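PDB 2VOS: folylpolyglutamate synthase protein FOLC from Mycobacterium tuberculosis, which probably adds L-glutamate to dihydropteroate and, one residue after another, to tetrahydrofolate, using ATP and magnesium to make dihydrofolate and folylpolyglutamates. Local coordinates for residues S98-L101 and E106-S109; V78-D83 and T334-L339. One frame throughout, in Å; residues are numbered along the deposited sequence.

How the interactions relate
From the N terminus, the chain first supplies helix 75-88, whose residues 78-83 wait some 250 residues for their partner. Strand 93-96 follows, then the loop that interaction 1 folds back on itself: 98-101 meets 106-109, the latter running into strand 108-110, across only four intervening residues. Much later, beyond helix 323-331, residues 334-339 return to helix 75-88, so interaction 2 closes a long loop that encloses interaction 1. The first contact is local, near one edge of the large mixed sheet; the second ties the nucleotide-binding domain to the start of the C-terminal domain. They touch directly where Leu-101 CD1 packs 3.4 Å from Pro-336 O and Leu-101 CG against Arg-338, the arginine that holds ADP.

Interaction 1: residues S98-L101 and E106-S109; sequences SPHL and ERIS. With CO (cobalt (II) ion), chain E.
Arg-107 and His-100 are joined by a hydrogen bond from NE to ND1 (2.8 Å), nearly straight at 164°. The donor lies in the imidazole plane and the acceptor close to the guanidinium plane, so the two flat groups meet edge to edge although their planes stand 79° apart. ND1 being the acceptor is consistent with a neutral ring protonated on NE2. Glu-106 reaches back with an extended chain, and its OE1 takes the backbone N-H of Leu-101 (2.7 Å) on the syn side of the carboxylate, somewhat out of its plane. The other oxygen, OE2, accepts from the N atoms of Gln-102 and Ser-103, and the one carboxylate thus collects three successive backbone amides of the loop. Water 1 donates to Pro-99 O (3.1 Å) and weakly to Glu-106 O.

This loop links the antiparallel neighbours 93-96 and 108-110 near one edge of the central sheet, with strand 113-114 outermost, in the Mur ligase-type P-loop domain. A cis peptide precedes Pro-99. On its N-terminal side, Ser-98 O binds the cobalt ion at 2.2 Å; two waters, Thr-76 OG1, Glu-174 OE2 and the ADP oxygen O1B also coordinate the metal.

Van der Waals contacts of the guanidinium fill in between. Pro-99 C lies over one face of the Arg-107 guanidinium, near the rim of that group, and NH1 comes within 3.4 Å of Ser-98 CB. The His-100 ring leaves CB between the backbone N and carbonyl carbon (chi1 67°), which sets ND1 beside Arg-107.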
loop_
_atom_site.group_PDB
_atom_site.type_symbol
_atom_site.label_atom_id
_atom_site.label_comp_id
_atom_site.label_asym_id
_atom_site.label_seq_id
_atom_site.Cartn_x
_atom_site.Cartn_y
_atom_site.Cartn_z
ATOM N N SER A 98 1.477 -5.721 -0.359
ATOM C CA SER A 98 2.252 -5.583 -1.569
ATOM C C SER A 98 2.115 -4.144 -2.085
ATOM O O SER A 98 1.219 -3.351 -1.651
ATOM C CB SER A 98 1.853 -6.612 -2.626
ATOM O OG SER A 98 0.482 -6.443 -2.876
ATOM N N PRO A 99 3.098 -3.742 -2.918
ATOM C CA PRO A 99 4.326 -4.506 -3.157
ATOM C C PRO A 99 5.245 -4.390 -1.901
ATOM O O PRO A 99 4.896 -3.680 -0.977
ATOM C CB PRO A 99 4.988 -3.792 -4.364
ATOM C CG PRO A 99 4.145 -2.585 -4.668
ATOM C CD PRO A 99 3.052 -2.445 -3.611
ATOM N N HIS A 100 6.414 -5.022 -1.870
ATOM C CA HIS A 100 7.387 -4.709 -0.795
ATOM C C HIS A 100 8.241 -3.473 -1.179
ATOM O O HIS A 100 8.456 -3.177 -2.387
ATOM C CB HIS A 100 8.282 -5.918 -0.451
ATOM C CG HIS A 100 9.225 -6.338 -1.554
ATOM N ND1 HIS A 100 8.935 -7.355 -2.439
ATOM C CD2 HIS A 100 10.483 -5.922 -1.866
ATOM C CE1 HIS A 100 9.962 -7.525 -3.262
ATOM N NE2 HIS A 100 10.912 -6.663 -2.936
ATOM N N LEU A 101 8.685 -2.731 -0.165
ATOM C CA LEU A 101 9.565 -1.604 -0.334
ATOM C C LEU A 101 11.008 -2.041 -0.446
ATOM O O LEU A 101 11.705 -1.656 -1.395
ATOM C CB LEU A 101 9.503 -0.712 0.905
ATOM C CG LEU A 101 8.414 0.317 1.081
ATOM C CD1 LEU A 101 8.564 0.899 2.459
ATOM C CD2 LEU A 101 8.513 1.464 0.031
ATOM N N GLU A 106 8.723 -8.457 3.729
ATOM C CA GLU A 106 7.716 -7.506 4.180
ATOM C C GLU A 106 6.325 -7.997 3.786
ATOM O O GLU A 106 5.321 -7.504 4.299
ATOM C CB GLU A 106 7.886 -6.147 3.489
ATOM C CG GLU A 106 9.078 -5.313 3.998
ATOM C CD GLU A 106 9.436 -4.242 2.952
ATOM O OE1 GLU A 106 8.497 -3.593 2.410
ATOM O OE2 GLU A 106 10.637 -4.110 2.615
ATOM N N ARG A 107 6.281 -8.855 2.784
ATOM C CA ARG A 107 4.967 -9.302 2.220
ATOM C C ARG A 107 4.251 -10.286 3.126
ATOM O O ARG A 107 3.078 -10.526 2.912
ATOM C CB ARG A 107 5.158 -10.014 0.875
ATOM C CG ARG A 107 5.767 -9.025 -0.163
ATOM C CD ARG A 107 6.250 -9.757 -1.418
ATOM N NE ARG A 107 6.560 -8.748 -2.465
ATOM C CZ ARG A 107 5.677 -8.272 -3.371
ATOM N NH1 ARG A 107 4.393 -8.714 -3.426
ATOM N NH2 ARG A 107 6.096 -7.350 -4.259
ATOM N N ILE A 108 4.950 -10.862 4.106
ATOM C CA ILE A 108 4.293 -11.799 5.028
ATOM C C ILE A 108 4.695 -11.443 6.433
ATOM O O ILE A 108 5.861 -11.601 6.805
ATOM C CB ILE A 108 4.723 -13.276 4.732
ATOM C CG1 ILE A 108 4.553 -13.573 3.225
ATOM C CG2 ILE A 108 3.984 -14.290 5.696
ATOM C CD1 ILE A 108 5.206 -14.916 2.730
ATOM N N SER A 109 3.732 -10.961 7.219
ATOM C CA SER A 109 3.973 -10.530 8.564
ATOM C C SER A 109 3.116 -11.335 9.495
ATOM O O SER A 109 1.988 -11.695 9.143
ATOM C CB SER A 109 3.610 -9.046 8.734
ATOM O OG SER A 109 4.460 -8.247 7.881
HETATM CO CO CO E . -0.094 -1.608 -1.329
HETATM O O HOH W 1 4.879 -5.342 1.603
HETATM O O HOH W 2 -0.408 -1.634 -3.466
HETATM O O HOH W 3 1.488 -0.235 -1.528
#

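Interaction 2: residues V78-D83 and T334-L339; sequences VARMVD and TSPGRL. With ADP (adenosine-5'-diphosphate), chain B.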
loop_
_atom_site.group_PDB
_atom_site.type_symbol
_atom_site.label_atom_id
_atom_site.label_comp_id
_atom_site.label_asym_id
_atom_site.label_seq_id
_atom_site.Cartn_x
_atom_site.Cartn_y
_atom_site.Cartn_z
ATOM N N VAL A 78 -4.027 0.993 5.153
ATOM C CA VAL A 78 -5.222 0.467 5.846
ATOM C C VAL A 78 -4.932 -0.928 6.376
ATOM O O VAL A 78 -5.351 -1.277 7.503
ATOM C CB VAL A 78 -6.506 0.440 4.916
ATOM C CG1 VAL A 78 -7.680 -0.382 5.626
ATOM C CG2 VAL A 78 -6.969 1.904 4.659
ATOM N N ALA A 79 -4.228 -1.763 5.596
ATOM C CA ALA A 79 -3.923 -3.139 6.032
ATOM C C ALA A 79 -3.129 -3.054 7.332
ATOM O O ALA A 79 -3.379 -3.793 8.267
ATOM C CB ALA A 79 -3.103 -3.882 4.996
ATOM N N ARG A 80 -2.122 -2.183 7.362
ATOM C CA ARG A 80 -1.288 -2.068 8.581
ATOM C C ARG A 80 -2.024 -1.493 9.802
ATOM O O ARG A 80 -1.690 -1.879 10.929
ATOM C CB ARG A 80 -0.051 -1.239 8.330
ATOM C CG ARG A 80 0.858 -1.945 7.215
ATOM C CD ARG A 80 2.086 -1.050 6.927
ATOM N NE ARG A 80 3.048 -0.991 8.054
ATOM C CZ ARG A 80 4.087 -1.820 8.223
ATOM N NH1 ARG A 80 4.341 -2.812 7.370
ATOM N NH2 ARG A 80 4.889 -1.671 9.270
HETATM N N MSE A 81 -2.988 -0.593 9.574
HETATM C CA MSE A 81 -3.859 -0.061 10.616
HETATM C C MSE A 81 -4.793 -1.149 11.183
HETATM O O MSE A 81 -4.888 -1.296 12.390
HETATM C CB MSE A 81 -4.705 1.085 10.081
HETATM C CG MSE A 81 -3.841 2.360 9.956
HETATM SE SE MSE A 81 -4.855 3.608 8.856
HETATM C CE MSE A 81 -3.654 5.102 8.864
ATOM N N VAL A 82 -5.455 -1.899 10.310
ATOM C CA VAL A 82 -6.225 -3.077 10.725
ATOM C C VAL A 82 -5.388 -4.021 11.569
ATOM O O VAL A 82 -5.831 -4.453 12.619
ATOM C CB VAL A 82 -6.790 -3.827 9.468
ATOM C CG1 VAL A 82 -7.361 -5.209 9.815
ATOM C CG2 VAL A 82 -7.817 -2.940 8.727
ATOM N N ASP A 83 -4.175 -4.371 11.117
ATOM C CA ASP A 83 -3.283 -5.231 11.882
ATOM C C ASP A 83 -3.019 -4.619 13.280
ATOM O O ASP A 83 -3.139 -5.276 14.358
ATOM C CB ASP A 83 -1.965 -5.381 11.084
ATOM C CG ASP A 83 -1.062 -6.477 11.636
ATOM O OD1 ASP A 83 -1.297 -6.895 12.804
ATOM O OD2 ASP A 83 -0.105 -6.902 10.921
ATOM N N THR A 334 2.576 1.954 11.988
ATOM C CA THR A 334 3.652 2.520 11.117
ATOM C C THR A 334 3.195 2.321 9.685
ATOM O O THR A 334 2.324 1.455 9.394
ATOM C CB THR A 334 5.017 1.859 11.310
ATOM O OG1 THR A 334 4.848 0.457 11.079
ATOM C CG2 THR A 334 5.531 2.063 12.735
ATOM N N SER A 335 3.676 3.171 8.774
ATOM C CA SER A 335 3.456 2.878 7.339
ATOM C C SER A 335 4.744 3.312 6.597
ATOM O O SER A 335 4.852 4.421 6.115
ATOM C CB SER A 335 2.221 3.596 6.810
ATOM O OG SER A 335 1.874 3.075 5.506
ATOM N N PRO A 336 5.743 2.438 6.587
ATOM C CA PRO A 336 7.040 2.752 6.050
ATOM C C PRO A 336 6.889 3.217 4.605
ATOM O O PRO A 336 6.046 2.731 3.872
ATOM C CB PRO A 336 7.807 1.452 6.088
ATOM C CG PRO A 336 6.923 0.443 6.951
ATOM C CD PRO A 336 5.595 1.047 7.096
ATOM N N GLY A 337 7.681 4.210 4.254
ATOM C CA GLY A 337 7.663 4.751 2.890
ATOM C C GLY A 337 6.410 5.508 2.546
ATOM O O GLY A 337 6.238 5.832 1.378
ATOM N N ARG A 338 5.505 5.795 3.507
ATOM C CA ARG A 338 4.369 6.733 3.252
ATOM C C ARG A 338 4.580 8.016 4.070
ATOM O O ARG A 338 4.398 8.047 5.310
ATOM C CB ARG A 338 2.995 6.111 3.577
ATOM C CG ARG A 338 2.522 5.081 2.499
ATOM C CD ARG A 338 3.568 4.010 2.274
ATOM N NE ARG A 338 3.112 2.885 1.448
ATOM C CZ ARG A 338 3.852 1.806 1.153
ATOM N NH1 ARG A 338 5.105 1.660 1.583
ATOM N NH2 ARG A 338 3.345 0.849 0.396
ATOM N N LEU A 339 5.049 9.049 3.371
ATOM C CA LEU A 339 5.444 10.303 3.973
ATOM C C LEU A 339 6.261 10.065 5.236
ATOM O O LEU A 339 5.929 10.564 6.331
ATOM C CB LEU A 339 4.205 11.109 4.316
ATOM C CG LEU A 339 3.916 12.521 3.763
ATOM C CD1 LEU A 339 5.007 13.216 3.027
ATOM C CD2 LEU A 339 2.555 12.504 3.077
HETATM P PB ADP B . -1.727 1.129 -1.825
HETATM O O1B ADP B . -1.355 -0.070 -0.992
HETATM O O2B ADP B . -0.819 1.329 -3.005
HETATM O O3B ADP B . -3.181 1.285 -2.156
HETATM P PA ADP B . -0.453 2.800 0.267
HETATM O O1A ADP B . 0.826 2.017 0.011
HETATM O O2A ADP B . -1.043 3.073 1.641
HETATM O O3A ADP B . -1.574 2.437 -0.870
HETATM O "O5'" ADP B . -0.054 4.286 -0.254
HETATM C "C5'" ADP B . 0.667 4.568 -1.462
HETATM C "C4'" ADP B . 0.736 6.108 -1.554
HETATM O "O4'" ADP B . -0.609 6.629 -1.738
HETATM C "C3'" ADP B . 1.166 6.799 -0.261
HETATM O "O3'" ADP B . 2.536 7.146 -0.300
HETATM C "C2'" ADP B . 0.437 8.109 -0.157
HETATM O "O2'" ADP B . 1.108 9.040 -1.074
HETATM C "C1'" ADP B . -0.826 7.804 -0.918
HETATM N N9 ADP B . -2.027 7.445 -0.109
HETATM C C8 ADP B . -2.218 6.484 0.856
HETATM N N7 ADP B . -3.521 6.495 1.267
HETATM C C5 ADP B . -4.179 7.392 0.475
HETATM C C6 ADP B . -5.556 7.876 0.329
HETATM N N6 ADP B . -6.543 7.400 1.117
HETATM N N1 ADP B . -5.759 8.841 -0.576
HETATM C C2 ADP B . -4.812 9.414 -1.363
HETATM N N3 ADP B . -3.517 9.007 -1.319
HETATM C C4 ADP B . -3.190 8.029 -0.410
#
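Arg-80, on the helix that follows the P-loop, carries this contact alone from its side, reaching from the nucleotide-binding domain to the loop that leads into the C-terminal domain of the Mur ligase fold. The tight part is a grip on one face and one edge of its guanidinium. Pro-336 CD sits over the face, 3.4 Å from Arg-80 NE, while at the edge NE donates to Thr-334 O (2.9 Å), approaching from above the carbonyl plane. A bend at chi3 (69°) turns the otherwise extended chain to present that edge. Arg-80 NH2 is hydrogen-bonded to Gln-487 O at the C terminus.

Packing thins toward the partly exposed Thr-334 side chain, where a bond from Arg-80 NH2 to OG1 is less certain because OG1 is modelled too close to another atom. Ser-335 barely meets Arg-80; its hydroxyl pairs with Ser-77 OG. A type II turn, Ser-335 to Arg-338 with Gly-337 at positive phi, then carries the loop away from the helix to the nucleotide. There Arg-338 NH1 donates to Pro-336 O (2.7 Å), which helps orient the guanidinium, whose NE and NH2 both donate to ADP O1A, each at 2.8 Å.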